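Local coordinates for protein coclaurine N-methyltransferase (Coptis japonica, PDB 6GKV) that transfers a methyl group from S-adenosyl-L-methionine to the ring nitrogen of coclaurine and related tetrahydroisoquinolines in plant alkaloid biosynthesis, at residues 52-57 with 261-266; 118-123 with 220-225; 141-146 with 170-175; 229-234 with 341-346. All coordinates share one frame; numbering follows the deposited sequence.

Interaction 1 of 4, residues 52-57 with 261-266; sequences QNLTHS and ASFFLY
Gln-52 lays its amide nitrogen over one face of the Tyr-266 ring, NE2 standing 3.3 Å from CE1, with the amide and ring planes inclined by 56°. One helical turn on, the Thr-55 methyl fits between two aromatic side chains: CG2 lies 3.7 Å from Phe-263 CE1 and 3.9 Å from Tyr-266 CB. Leu-54 adds its branch point, CG meeting Phe-263 CZ at 3.9 Å, the two side chains crossing nearly at right angles. Threonine suits its place because it has two unlike branches. With chi1 at 51°, the hydroxyl turns back to the helix, where it bonds Ile-51 O, and the methyl is left pointing at the rings. Phe-263 swings out from the loop with CG anti to its own nitrogen (chi1 -153°), which carries the ring across to the helix. Both polar tips look to the second subunit: Tyr-266 OH bonds His-276 ND1 of that chain, and Gln-52 OE1 has a weak bond to the backbone nitrogen of the same residue. A leucine in place of Tyr-266 would probably leave the Gln-52 amide without its aromatic platform and that His-276 without its hydroxyl mate. The arrangement is helix-on-loop packing at the dimer interface: helix 44-58 seats on the turn ahead of strand 272-279, an outermost strand of the sheet within its chain.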
loop_
_atom_site.group_PDB
_atom_site.type_symbol
_atom_site.label_atom_id
_atom_site.label_comp_id
_atom_site.label_asym_id
_atom_site.label_seq_id
_atom_site.Cartn_x
_atom_site.Cartn_y
_atom_site.Cartn_z
ATOM N N GLN A 52 -4.189 2.935 -9.336
ATOM C CA GLN A 52 -5.634 3.114 -9.262
ATOM C C GLN A 52 -6.295 2.816 -10.607
ATOM O O GLN A 52 -7.406 2.293 -10.644
ATOM C CB GLN A 52 -5.971 4.538 -8.805
ATOM C CG GLN A 52 -5.532 4.837 -7.382
ATOM C CD GLN A 52 -6.145 3.877 -6.395
ATOM O OE1 GLN A 52 -7.346 3.942 -6.128
ATOM N NE2 GLN A 52 -5.328 2.964 -5.855
ATOM N N ASN A 53 -5.610 3.168 -11.697
ATOM C CA ASN A 53 -6.067 2.875 -13.033
ATOM C C ASN A 53 -6.244 1.382 -13.199
ATOM O O ASN A 53 -7.257 0.919 -13.726
ATOM C CB ASN A 53 -5.083 3.408 -14.065
ATOM C CG ASN A 53 -5.112 4.910 -14.160
ATOM O OD1 ASN A 53 -5.992 5.549 -13.589
ATOM N ND2 ASN A 53 -4.153 5.491 -14.886
ATOM N N LEU A 54 -5.272 0.624 -12.709
ATOM C CA LEU A 54 -5.361 -0.820 -12.802
ATOM C C LEU A 54 -6.381 -1.419 -11.801
ATOM O O LEU A 54 -7.205 -2.244 -12.185
ATOM C CB LEU A 54 -3.973 -1.444 -12.613
ATOM C CG LEU A 54 -3.926 -2.932 -12.972
ATOM C CD1 LEU A 54 -4.540 -3.159 -14.348
ATOM C CD2 LEU A 54 -2.515 -3.477 -12.907
ATOM N N THR A 55 -6.351 -1.009 -10.535
ATOM C CA THR A 55 -7.319 -1.552 -9.569
ATOM C C THR A 55 -8.744 -1.342 -10.067
ATOM O O THR A 55 -9.602 -2.204 -9.902
ATOM C CB THR A 55 -7.189 -0.922 -8.173
ATOM O OG1 THR A 55 -7.200 0.505 -8.302
ATOM C CG2 THR A 55 -5.886 -1.348 -7.509
ATOM N N HIS A 56 -8.988 -0.209 -10.708
ATOM C CA HIS A 56 -10.333 0.139 -11.144
ATOM C C HIS A 56 -10.751 -0.602 -12.416
ATOM O O HIS A 56 -11.911 -1.022 -12.551
ATOM C CB HIS A 56 -10.438 1.643 -11.358
ATOM C CG HIS A 56 -10.646 2.409 -10.087
ATOM N ND1 HIS A 56 -9.650 2.570 -9.139
ATOM C CD2 HIS A 56 -11.738 3.031 -9.582
ATOM C CE1 HIS A 56 -10.122 3.260 -8.124
ATOM N NE2 HIS A 56 -11.391 3.553 -8.364
ATOM N N SER A 57 -9.816 -0.767 -13.347
ATOM C CA SER A 57 -10.157 -1.401 -14.614
ATOM C C SER A 57 -10.440 -2.885 -14.401
ATOM O O SER A 57 -11.313 -3.452 -15.059
ATOM C CB SER A 57 -9.043 -1.190 -15.659
ATOM O OG SER A 57 -7.792 -1.688 -15.219
ATOM N N ALA A 261 3.273 -5.009 -4.667
ATOM C CA ALA A 261 3.243 -5.639 -3.354
ATOM C C ALA A 261 2.047 -5.129 -2.541
ATOM O O ALA A 261 1.527 -5.850 -1.697
ATOM C CB ALA A 261 4.545 -5.402 -2.617
ATOM N N SER A 262 1.600 -3.906 -2.830
ATOM C CA SER A 262 0.470 -3.267 -2.129
ATOM C C SER A 262 -0.915 -3.595 -2.669
ATOM O O SER A 262 -1.900 -3.024 -2.202
ATOM C CB SER A 262 0.613 -1.749 -2.195
ATOM O OG SER A 262 0.270 -1.306 -3.509
ATOM N N PHE A 263 -0.994 -4.476 -3.658
ATOM C CA PHE A 263 -2.142 -4.477 -4.574
ATOM C C PHE A 263 -3.459 -4.883 -3.917
ATOM O O PHE A 263 -4.484 -4.225 -4.103
ATOM C CB PHE A 263 -1.867 -5.394 -5.797
ATOM C CG PHE A 263 -2.623 -4.976 -7.039
ATOM C CD1 PHE A 263 -2.350 -3.757 -7.647
ATOM C CD2 PHE A 263 -3.597 -5.784 -7.591
ATOM C CE1 PHE A 263 -3.046 -3.358 -8.788
ATOM C CE2 PHE A 263 -4.313 -5.396 -8.739
ATOM C CZ PHE A 263 -4.053 -4.188 -9.326
ATOM N N PHE A 264 -3.431 -5.943 -3.126
ATOM C CA PHE A 264 -4.656 -6.475 -2.583
ATOM C C PHE A 264 -5.075 -5.732 -1.339
ATOM O O PHE A 264 -6.158 -5.957 -0.815
ATOM C CB PHE A 264 -4.488 -7.960 -2.347
ATOM C CG PHE A 264 -4.180 -8.700 -3.608
ATOM C CD1 PHE A 264 -5.118 -8.757 -4.625
ATOM C CD2 PHE A 264 -2.946 -9.297 -3.808
ATOM C CE1 PHE A 264 -4.845 -9.419 -5.827
ATOM C CE2 PHE A 264 -2.667 -9.958 -4.997
ATOM C CZ PHE A 264 -3.619 -10.015 -6.012
ATOM N N LEU A 265 -4.235 -4.794 -0.905
ATOM C CA LEU A 265 -4.637 -3.831 0.098
ATOM C C LEU A 265 -5.818 -3.018 -0.436
ATOM O O LEU A 265 -6.538 -2.361 0.328
ATOM C CB LEU A 265 -3.470 -2.903 0.473
ATOM C CG LEU A 265 -2.208 -3.554 1.075
ATOM C CD1 LEU A 265 -1.176 -2.514 1.460
ATOM C CD2 LEU A 265 -2.521 -4.462 2.275
ATOM N N TYR A 266 -6.005 -3.054 -1.756
ATOM C CA TYR A 266 -7.014 -2.219 -2.401
ATOM C C TYR A 266 -8.262 -3.017 -2.713
ATOM O O TYR A 266 -9.182 -2.520 -3.361
ATOM C CB TYR A 266 -6.457 -1.597 -3.681
ATOM C CG TYR A 266 -5.460 -0.475 -3.454
ATOM C CD1 TYR A 266 -5.892 0.795 -3.045
ATOM C CD2 TYR A 266 -4.103 -0.673 -3.654
ATOM C CE1 TYR A 266 -5.006 1.826 -2.827
ATOM C CE2 TYR A 266 -3.177 0.376 -3.445
ATOM C CZ TYR A 266 -3.644 1.619 -3.038
ATOM O OH TYR A 266 -2.760 2.658 -2.838
#

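Interaction 2 of 4, residues 118-123 with 220-225; sequences RAQIQD and DGLLFL
Ala-119 and Phe-224 bring their CA atoms within 5.5 Å where the chain leaving helix 104-118 passes over strand 221-230, just before Gln-120, with positive phi (57°), closes the helix in a Schellman motif. The smallness of alanine permits this approach: Ala-119 CB rests 3.6 Å from Phe-224 CB. Phe-224 holds CG anti to its backbone nitrogen (chi1 176°), and its ring extends beneath the end of the helix, where CE1 meets Arg-118 CB at 3.7 Å. Two residues back on the strand, and so on the same face, Leu-222 offers a methyl to the turn. Its CD1 lies 3.8 Å from Ala-119 O and 3.7 Å from Gln-120 OE1, at the more exposed end of the contact. Beyond CB, Arg-118 runs off extended from CG to NE, taking its charge away from the strand: NH1 bonds His-346 ND1, and the guanidinium makes a cation-pi contact with Trp-277. The His-346 ring also meets that of Phe-224 edge-to-face. Helix 104-118 thereby rests on the sheet of the Rossmann-like methyltransferase domain. Between the two segments the contacts are van der Waals ones, carbon on carbon and a methyl against two oxygens. The contact therefore depends on fit of shape, while polar groups such as Ala-119 O, bonded to Arg-193 NE, and the Arg-118 guanidinium are satisfied by neighbouring strands.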
loop_
_atom_site.group_PDB
_atom_site.type_symbol
_atom_site.label_atom_id
_atom_site.label_comp_id
_atom_site.label_asym_id
_atom_site.label_seq_id
_atom_site.Cartn_x
_atom_site.Cartn_y
_atom_site.Cartn_z
ATOM N N ARG A 118 2.337 -18.527 9.114
ATOM C CA ARG A 118 1.712 -17.238 8.837
ATOM C C ARG A 118 0.186 -17.331 8.683
ATOM O O ARG A 118 -0.538 -16.372 8.960
ATOM C CB ARG A 118 2.358 -16.610 7.597
ATOM C CG ARG A 118 3.817 -16.232 7.839
ATOM C CD ARG A 118 4.370 -15.309 6.761
ATOM N NE ARG A 118 5.651 -14.752 7.179
ATOM C CZ ARG A 118 6.507 -14.130 6.379
ATOM N NH1 ARG A 118 6.240 -13.976 5.088
ATOM N NH2 ARG A 118 7.633 -13.654 6.875
ATOM N N ALA A 119 -0.304 -18.489 8.259
ATOM C CA ALA A 119 -1.742 -18.707 8.198
ATOM C C ALA A 119 -2.258 -19.254 9.533
ATOM O O ALA A 119 -3.468 -19.359 9.739
ATOM C CB ALA A 119 -2.093 -19.648 7.060
ATOM N N GLN A 120 -1.325 -19.589 10.425
ATOM C CA GLN A 120 -1.623 -20.058 11.782
ATOM C C GLN A 120 -2.521 -21.284 11.769
ATOM O O GLN A 120 -3.513 -21.355 12.504
ATOM C CB GLN A 120 -2.264 -18.948 12.622
ATOM C CG GLN A 120 -1.345 -17.779 12.947
ATOM C CD GLN A 120 -2.126 -16.550 13.362
ATOM O OE1 GLN A 120 -3.344 -16.597 13.471
ATOM N NE2 GLN A 120 -1.433 -15.441 13.584
ATOM N N ILE A 121 -2.175 -22.233 10.903
ATOM C CA ILE A 121 -2.838 -23.522 10.887
ATOM C C ILE A 121 -2.618 -24.150 12.260
ATOM O O ILE A 121 -1.578 -23.938 12.894
ATOM C CB ILE A 121 -2.302 -24.442 9.762
ATOM N N GLN A 122 -3.617 -24.892 12.727
ATOM C CA GLN A 122 -3.564 -25.553 14.026
ATOM C C GLN A 122 -4.271 -26.892 13.920
ATOM O O GLN A 122 -5.220 -27.011 13.153
ATOM C CB GLN A 122 -4.213 -24.692 15.109
ATOM C CG GLN A 122 -3.326 -23.591 15.648
ATOM C CD GLN A 122 -3.939 -22.916 16.858
ATOM O OE1 GLN A 122 -5.144 -22.645 16.889
ATOM N NE2 GLN A 122 -3.121 -22.669 17.878
ATOM N N ASP A 123 -3.835 -27.867 14.719
ATOM C CA ASP A 123 -4.183 -29.279 14.528
ATOM C C ASP A 123 -5.667 -29.614 14.251
ATOM O O ASP A 123 -5.961 -30.645 13.645
ATOM C CB ASP A 123 -3.717 -30.090 15.747
ATOM C CG ASP A 123 -3.712 -31.602 15.481
ATOM O OD1 ASP A 123 -3.523 -31.995 14.305
ATOM O OD2 ASP A 123 -3.899 -32.396 16.436
ATOM N N ASP A 220 -14.323 -16.478 12.124
ATOM C CA ASP A 220 -12.981 -16.471 12.695
ATOM C C ASP A 220 -12.003 -17.306 11.874
ATOM O O ASP A 220 -10.995 -17.787 12.388
ATOM C CB ASP A 220 -13.003 -16.977 14.139
ATOM C CG ASP A 220 -13.905 -16.150 15.033
ATOM O OD1 ASP A 220 -14.685 -15.312 14.517
ATOM O OD2 ASP A 220 -13.825 -16.349 16.261
ATOM N N GLY A 221 -12.325 -17.490 10.604
ATOM C CA GLY A 221 -11.421 -18.152 9.687
ATOM C C GLY A 221 -10.488 -17.139 9.056
ATOM O O GLY A 221 -10.770 -15.939 9.073
ATOM N N LEU A 222 -9.378 -17.619 8.499
ATOM C CA LEU A 222 -8.415 -16.746 7.831
ATOM C C LEU A 222 -8.229 -17.114 6.374
ATOM O O LEU A 222 -8.499 -18.241 5.958
ATOM C CB LEU A 222 -7.060 -16.785 8.544
ATOM C CG LEU A 222 -7.157 -16.502 10.043
ATOM C CD1 LEU A 222 -5.802 -16.472 10.709
ATOM C CD2 LEU A 222 -7.909 -15.199 10.275
ATOM N N LEU A 223 -7.792 -16.123 5.608
ATOM C CA LEU A 223 -7.368 -16.286 4.231
ATOM C C LEU A 223 -5.880 -15.944 4.127
ATOM O O LEU A 223 -5.488 -14.815 4.426
ATOM C CB LEU A 223 -8.172 -15.378 3.297
ATOM C CG LEU A 223 -7.596 -15.324 1.876
ATOM C CD1 LEU A 223 -7.630 -16.708 1.263
ATOM C CD2 LEU A 223 -8.322 -14.312 0.976
ATOM N N PHE A 224 -5.050 -16.908 3.729
ATOM C CA PHE A 224 -3.637 -16.608 3.501
ATOM C C PHE A 224 -3.298 -16.615 2.000
ATOM O O PHE A 224 -3.593 -17.581 1.273
ATOM C CB PHE A 224 -2.735 -17.589 4.233
ATOM C CG PHE A 224 -1.271 -17.373 3.942
ATOM C CD1 PHE A 224 -0.579 -16.317 4.529
ATOM C CD2 PHE A 224 -0.593 -18.198 3.065
ATOM C CE1 PHE A 224 0.766 -16.106 4.253
ATOM C CE2 PHE A 224 0.752 -17.987 2.782
ATOM C CZ PHE A 224 1.433 -16.939 3.379
ATOM N N LEU A 225 -2.665 -15.537 1.547
ATOM C CA LEU A 225 -2.348 -15.356 0.129
ATOM C C LEU A 225 -0.865 -15.143 -0.162
ATOM O O LEU A 225 -0.220 -14.338 0.480
ATOM C CB LEU A 225 -3.120 -14.163 -0.423
ATOM C CG LEU A 225 -2.741 -13.732 -1.838
ATOM C CD1 LEU A 225 -3.155 -14.808 -2.788
ATOM C CD2 LEU A 225 -3.416 -12.413 -2.192
#

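Interaction 3 of 4, residues 141-146 with 170-175; sequences VAQKYK and RNLLNV
Arg-170 donates from NH1 to Gln-143 OE1 at 3.2 Å, the oxygen lying at the guanidinium edge near its plane and the N-H...O angle reaching 156°. This bond ties the end of helix 136-143 to the loop between helix 157-168 and strand 176-179, two neighbouring connections of the Rossmann-like fold. The donor approaches almost straight in line with the carbonyl, and the amide and guanidinium planes are 64° apart. Through NH2, Arg-170 also forms a salt bridge with Glu-166, which helps to fix the group. Asn-171 allows the turn: its positive phi marks it as the C-prime residue of a Schellman motif that ends helix 157-168. Leu-172 then points back, CD2 lying 3.7 Å from Gln-143 CG, so glutamine serves twice, with an aliphatic stem for the leucine and an amide for the arginine. The Gln-143 chain is extended beyond CG, which carries the amide out to the guanidinium. With an alanine in place of Gln-143, Arg-170 NH1 would probably lose this acceptor and a gap would open against the Leu-172 methyls. Asn-174 ND2 reaches Lys-146 O at 2.8 Å, though the bond is weak, bent to 127°. Ala-142 is small enough for the loop to close over it, its CB 3.9 Å from Leu-172 CD1 and 3.6 Å from Val-175 CG2.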
loop_
_atom_site.group_PDB
_atom_site.type_symbol
_atom_site.label_atom_id
_atom_site.label_comp_id
_atom_site.label_asym_id
_atom_site.label_seq_id
_atom_site.Cartn_x
_atom_site.Cartn_y
_atom_site.Cartn_z
ATOM N N VAL A 141 0.385 -30.120 4.920
ATOM C CA VAL A 141 -0.535 -29.779 5.999
ATOM C C VAL A 141 -1.288 -31.030 6.453
ATOM O O VAL A 141 -1.458 -31.256 7.654
ATOM C CB VAL A 141 -1.538 -28.677 5.564
ATOM C CG1 VAL A 141 -2.658 -28.503 6.586
ATOM C CG2 VAL A 141 -0.814 -27.366 5.339
ATOM N N ALA A 142 -1.720 -31.846 5.491
ATOM C CA ALA A 142 -2.434 -33.075 5.816
ATOM C C ALA A 142 -1.575 -33.923 6.730
ATOM O O ALA A 142 -2.073 -34.486 7.702
ATOM C CB ALA A 142 -2.800 -33.854 4.563
ATOM N N GLN A 143 -0.282 -33.996 6.425
ATOM C CA GLN A 143 0.533 -35.005 7.058
ATOM C C GLN A 143 0.632 -34.854 8.543
ATOM O O GLN A 143 0.064 -35.685 9.255
ATOM C CB GLN A 143 1.922 -35.095 6.405
ATOM C CG GLN A 143 1.895 -36.317 5.530
ATOM C CD GLN A 143 3.175 -36.663 4.847
ATOM O OE1 GLN A 143 3.347 -36.367 3.663
ATOM N NE2 GLN A 143 4.063 -37.351 5.558
ATOM N N LYS A 144 1.315 -33.842 9.050
ATOM C CA LYS A 144 1.339 -33.753 10.506
ATOM C C LYS A 144 0.482 -32.617 11.074
ATOM O O LYS A 144 0.893 -31.873 11.964
ATOM C CB LYS A 144 2.778 -33.676 11.037
ATOM C CG LYS A 144 3.585 -34.956 10.806
ATOM C CD LYS A 144 2.810 -36.217 11.239
ATOM C CE LYS A 144 2.640 -36.432 12.743
ATOM N NZ LYS A 144 2.001 -37.769 13.009
ATOM N N TYR A 145 -0.722 -32.510 10.533
ATOM C CA TYR A 145 -1.879 -32.075 11.300
ATOM C C TYR A 145 -2.977 -33.108 11.053
ATOM O O TYR A 145 -3.915 -32.846 10.302
ATOM C CB TYR A 145 -2.363 -30.683 10.901
ATOM C CG TYR A 145 -1.382 -29.542 11.082
ATOM C CD1 TYR A 145 -1.036 -29.076 12.351
ATOM C CD2 TYR A 145 -0.847 -28.892 9.977
ATOM C CE1 TYR A 145 -0.150 -28.015 12.505
ATOM C CE2 TYR A 145 0.030 -27.832 10.123
ATOM C CZ TYR A 145 0.375 -27.400 11.384
ATOM O OH TYR A 145 1.246 -26.344 11.510
ATOM N N LYS A 146 -2.847 -34.283 11.670
ATOM C CA LYS A 146 -3.701 -35.436 11.361
ATOM C C LYS A 146 -5.195 -35.174 11.525
ATOM O O LYS A 146 -6.024 -35.886 10.954
ATOM C CB LYS A 146 -3.322 -36.625 12.243
ATOM C CG LYS A 146 -1.850 -36.954 12.240
ATOM C CD LYS A 146 -1.538 -38.103 13.196
ATOM C CE LYS A 146 -2.035 -39.429 12.665
ATOM N NZ LYS A 146 -1.550 -40.560 13.501
ATOM N N ARG A 170 0.643 -42.357 0.942
ATOM C CA ARG A 170 1.314 -41.911 2.172
ATOM C C ARG A 170 0.413 -42.132 3.384
ATOM O O ARG A 170 0.697 -41.651 4.483
ATOM C CB ARG A 170 1.721 -40.438 2.082
ATOM C CG ARG A 170 2.859 -40.137 1.111
ATOM C CD ARG A 170 3.281 -38.668 1.193
ATOM N NE ARG A 170 3.761 -38.161 -0.092
ATOM C CZ ARG A 170 3.927 -36.871 -0.369
ATOM N NH1 ARG A 170 3.651 -35.958 0.552
ATOM N NH2 ARG A 170 4.369 -36.493 -1.563
ATOM N N ASN A 171 -0.674 -42.865 3.158
ATOM C CA ASN A 171 -1.621 -43.246 4.205
ATOM C C ASN A 171 -2.213 -42.030 4.903
ATOM O O ASN A 171 -1.977 -41.810 6.092
ATOM C CB ASN A 171 -0.946 -44.167 5.223
ATOM C CG ASN A 171 -1.941 -44.872 6.117
ATOM O OD1 ASN A 171 -3.155 -44.679 6.000
ATOM N ND2 ASN A 171 -1.433 -45.710 7.008
ATOM N N LEU A 172 -2.981 -41.244 4.151
ATOM C CA LEU A 172 -3.582 -40.022 4.676
ATOM C C LEU A 172 -5.105 -40.013 4.547
ATOM O O LEU A 172 -5.651 -40.122 3.444
ATOM C CB LEU A 172 -2.998 -38.787 3.974
ATOM C CG LEU A 172 -1.559 -38.357 4.301
ATOM C CD1 LEU A 172 -1.115 -37.214 3.406
ATOM C CD2 LEU A 172 -1.412 -37.953 5.753
ATOM N N LEU A 173 -5.782 -39.887 5.687
ATOM C CA LEU A 173 -7.219 -39.645 5.705
ATOM C C LEU A 173 -7.520 -38.319 5.028
ATOM O O LEU A 173 -8.183 -38.260 3.992
ATOM C CB LEU A 173 -7.756 -39.628 7.153
ATOM C CG LEU A 173 -9.258 -39.449 7.478
ATOM C CD1 LEU A 173 -9.571 -39.981 8.866
ATOM C CD2 LEU A 173 -9.753 -38.001 7.374
ATOM N N ASN A 174 -6.979 -37.264 5.627
ATOM C CA ASN A 174 -7.468 -35.897 5.490
ATOM C C ASN A 174 -7.756 -35.413 4.084
ATOM O O ASN A 174 -8.727 -34.686 3.861
ATOM C CB ASN A 174 -6.455 -34.954 6.111
ATOM C CG ASN A 174 -5.719 -35.587 7.255
ATOM O OD1 ASN A 174 -4.489 -35.571 7.287
ATOM N ND2 ASN A 174 -6.461 -36.142 8.215
ATOM N N VAL A 175 -6.908 -35.802 3.142
ATOM C CA VAL A 175 -6.929 -35.172 1.835
ATOM C C VAL A 175 -8.179 -35.499 1.048
ATOM O O VAL A 175 -8.543 -36.656 0.882
ATOM C CB VAL A 175 -5.722 -35.568 0.989
ATOM C CG1 VAL A 175 -5.757 -34.811 -0.329
ATOM C CG2 VAL A 175 -4.442 -35.287 1.745
#

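Interaction 4 of 4, residues 229-234 with 341-346; sequences CHKTFA and EWMASH
His-230 and Glu-341 lie side by side and point the same way, their imidazole and carboxylate planes only 16° apart. His-230 NE2 donates to Glu-341 OE1 at 2.8 Å, and the same oxygen also bonds Tyr-40 OH, while OE2 is held by Asn-337. The same His-230 ring presents its edge to the face of Trp-342, the planes at 69° and the imidazole centroid 5.0 Å from that of the indole's five-membered ring. CG anti to the backbone nitrogen (chi1 180°) sets the ring so that NE2 serves the acid and CD2 the indole face. Phe-233 lies over one face of the imidazole with its CE2. The pairing belongs to the antiparallel part of the Rossmann-like methyltransferase sheet, where strand 342-350 fits between 221-230 and 272-279. Cys-229 and Met-343 form a hydrogen-bonded pair, Met-343 N to Cys-229 O measuring 2.7 Å; His-230 and Trp-342 form the next, non-hydrogen-bonded one. On the Cys-229 side of the sheet, SG packs 3.7 Å from Met-343 CG, and the flexible methionine bends at chi3 to set CE 3.6 Å from Lys-231 CB. There Tyr-44 of the second subunit packs on both Lys-231 and Met-343. Lys-231 N bonds Glu-341 O at 3.0 Å, and its NZ reaches Glu-340 O.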
loop_
_atom_site.group_PDB
_atom_site.type_symbol
_atom_site.label_atom_id
_atom_site.label_comp_id
_atom_site.label_asym_id
_atom_site.label_seq_id
_atom_site.Cartn_x
_atom_site.Cartn_y
_atom_site.Cartn_z
ATOM N N CYS A 229 5.199 -10.339 -7.060
ATOM C CA CYS A 229 4.867 -8.936 -7.306
ATOM C C CYS A 229 6.075 -8.150 -7.768
ATOM O O CYS A 229 7.201 -8.675 -7.766
ATOM C CB CYS A 229 4.314 -8.303 -6.039
ATOM S SG CYS A 229 5.574 -8.205 -4.767
ATOM N N HIS A 230 5.846 -6.908 -8.196
ATOM C CA HIS A 230 6.913 -5.928 -8.143
ATOM C C HIS A 230 6.651 -5.016 -6.947
ATOM O O HIS A 230 5.501 -4.702 -6.637
ATOM C CB HIS A 230 7.030 -5.101 -9.418
ATOM C CG HIS A 230 8.141 -4.095 -9.345
ATOM N ND1 HIS A 230 7.948 -2.807 -8.902
ATOM C CD2 HIS A 230 9.473 -4.222 -9.587
ATOM C CE1 HIS A 230 9.110 -2.165 -8.918
ATOM N NE2 HIS A 230 10.046 -3.001 -9.328
ATOM N N LYS A 231 7.702 -4.582 -6.275
ATOM C CA LYS A 231 7.513 -3.892 -4.995
ATOM C C LYS A 231 6.684 -2.610 -5.118
ATOM O O LYS A 231 5.996 -2.225 -4.185
ATOM C CB LYS A 231 8.860 -3.578 -4.354
ATOM C CG LYS A 231 9.667 -2.446 -5.001
ATOM C CD LYS A 231 10.867 -2.118 -4.096
ATOM C CE LYS A 231 11.957 -1.344 -4.814
ATOM N NZ LYS A 231 13.252 -1.444 -4.079
ATOM N N THR A 232 6.676 -1.988 -6.291
ATOM C CA THR A 232 6.020 -0.685 -6.430
ATOM C C THR A 232 4.878 -0.605 -7.442
ATOM O O THR A 232 3.783 -0.141 -7.106
ATOM C CB THR A 232 7.051 0.340 -6.810
ATOM O OG1 THR A 232 8.089 0.291 -5.833
ATOM C CG2 THR A 232 6.445 1.732 -6.885
ATOM N N PHE A 233 5.126 -1.029 -8.683
ATOM C CA PHE A 233 4.094 -0.883 -9.700
ATOM C C PHE A 233 3.400 -2.201 -10.019
ATOM O O PHE A 233 3.790 -3.266 -9.540
ATOM C CB PHE A 233 4.648 -0.215 -10.982
ATOM C CG PHE A 233 5.885 -0.867 -11.582
ATOM C CD1 PHE A 233 5.779 -1.973 -12.413
ATOM C CD2 PHE A 233 7.147 -0.305 -11.394
ATOM C CE1 PHE A 233 6.907 -2.547 -12.993
ATOM C CE2 PHE A 233 8.282 -0.877 -11.981
ATOM C CZ PHE A 233 8.155 -2.000 -12.772
ATOM N N ALA A 234 2.320 -2.115 -10.777
ATOM C CA ALA A 234 1.555 -3.303 -11.114
ATOM C C ALA A 234 1.257 -3.262 -12.600
ATOM O O ALA A 234 1.216 -2.175 -13.192
ATOM C CB ALA A 234 0.266 -3.376 -10.291
ATOM N N GLU A 341 13.479 -5.926 -6.545
ATOM C CA GLU A 341 12.559 -5.375 -7.533
ATOM C C GLU A 341 11.299 -6.252 -7.633
ATOM O O GLU A 341 10.227 -5.881 -7.162
ATOM C CB GLU A 341 13.238 -5.256 -8.897
ATOM C CG GLU A 341 14.411 -4.281 -8.927
ATOM C CD GLU A 341 13.991 -2.834 -8.732
ATOM O OE1 GLU A 341 12.790 -2.540 -8.801
ATOM O OE2 GLU A 341 14.865 -1.972 -8.529
ATOM N N TRP A 342 11.440 -7.399 -8.289
ATOM C CA TRP A 342 10.363 -8.373 -8.386
ATOM C C TRP A 342 10.545 -9.355 -7.245
ATOM O O TRP A 342 11.675 -9.771 -6.950
ATOM C CB TRP A 342 10.377 -9.074 -9.751
ATOM C CG TRP A 342 9.931 -8.176 -10.883
ATOM C CD1 TRP A 342 8.646 -7.866 -11.213
ATOM C CD2 TRP A 342 10.769 -7.466 -11.813
ATOM N NE1 TRP A 342 8.629 -7.016 -12.296
ATOM C CE2 TRP A 342 9.899 -6.763 -12.680
ATOM C CE3 TRP A 342 12.149 -7.399 -12.015
ATOM C CZ2 TRP A 342 10.397 -5.977 -13.733
ATOM C CZ3 TRP A 342 12.627 -6.617 -13.072
ATOM C CH2 TRP A 342 11.752 -5.914 -13.910
ATOM N N MET A 343 9.442 -9.712 -6.594
ATOM C CA MET A 343 9.515 -10.478 -5.364
ATOM C C MET A 343 8.183 -11.118 -4.999
ATOM O O MET A 343 7.240 -11.127 -5.798
ATOM C CB MET A 343 9.991 -9.576 -4.215
ATOM C CG MET A 343 9.223 -8.240 -4.119
ATOM S SD MET A 343 9.834 -7.129 -2.815
ATOM C CE MET A 343 11.183 -6.295 -3.636
ATOM N N ALA A 344 8.122 -11.632 -3.774
ATOM C CA ALA A 344 6.946 -12.316 -3.261
ATOM C C ALA A 344 6.294 -11.585 -2.087
ATOM O O ALA A 344 6.959 -11.110 -1.163
ATOM C CB ALA A 344 7.308 -13.732 -2.854
ATOM N N SER A 345 4.969 -11.508 -2.144
ATOM C CA SER A 345 4.145 -10.868 -1.119
ATOM C C SER A 345 3.234 -11.855 -0.414
ATOM O O SER A 345 2.526 -12.642 -1.066
ATOM C CB SER A 345 3.307 -9.761 -1.757
ATOM O OG SER A 345 2.375 -9.205 -0.843
ATOM N N HIS A 346 3.237 -11.809 0.916
ATOM C CA HIS A 346 2.294 -12.581 1.736
ATOM C C HIS A 346 1.272 -11.694 2.460
ATOM O O HIS A 346 1.636 -10.798 3.237
ATOM C CB HIS A 346 3.037 -13.426 2.771
ATOM C CG HIS A 346 3.819 -14.563 2.178
ATOM N ND1 HIS A 346 4.666 -15.352 2.922
ATOM C CD2 HIS A 346 3.871 -15.039 0.915
ATOM C CE1 HIS A 346 5.215 -16.268 2.143
ATOM N NE2 HIS A 346 4.740 -16.107 0.923
#

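Interactions 1 and 4 are buried, about 12 Å apart between centres, and both touch the second subunit; Ala-234 packs on Phe-263, and Cys-229 on Ala-261, to join them. Interactions 2 and 3 are only partly buried, interaction 3 lying by the outermost strand 176-179, and they meet where Asp-123 lies against Tyr-145. Strand 221-230 serves interactions 2 and 4, and His-346 connects them by bonding Arg-118 and meeting Phe-224. Their chemistry follows position: strand pairing with a buried histidine-carboxylate bond in interaction 4, apolar and amide-over-ring contacts in 1, close-fitting van der Waals contact in 2, and side-chain hydrogen bonds around an aliphatic patch in 3.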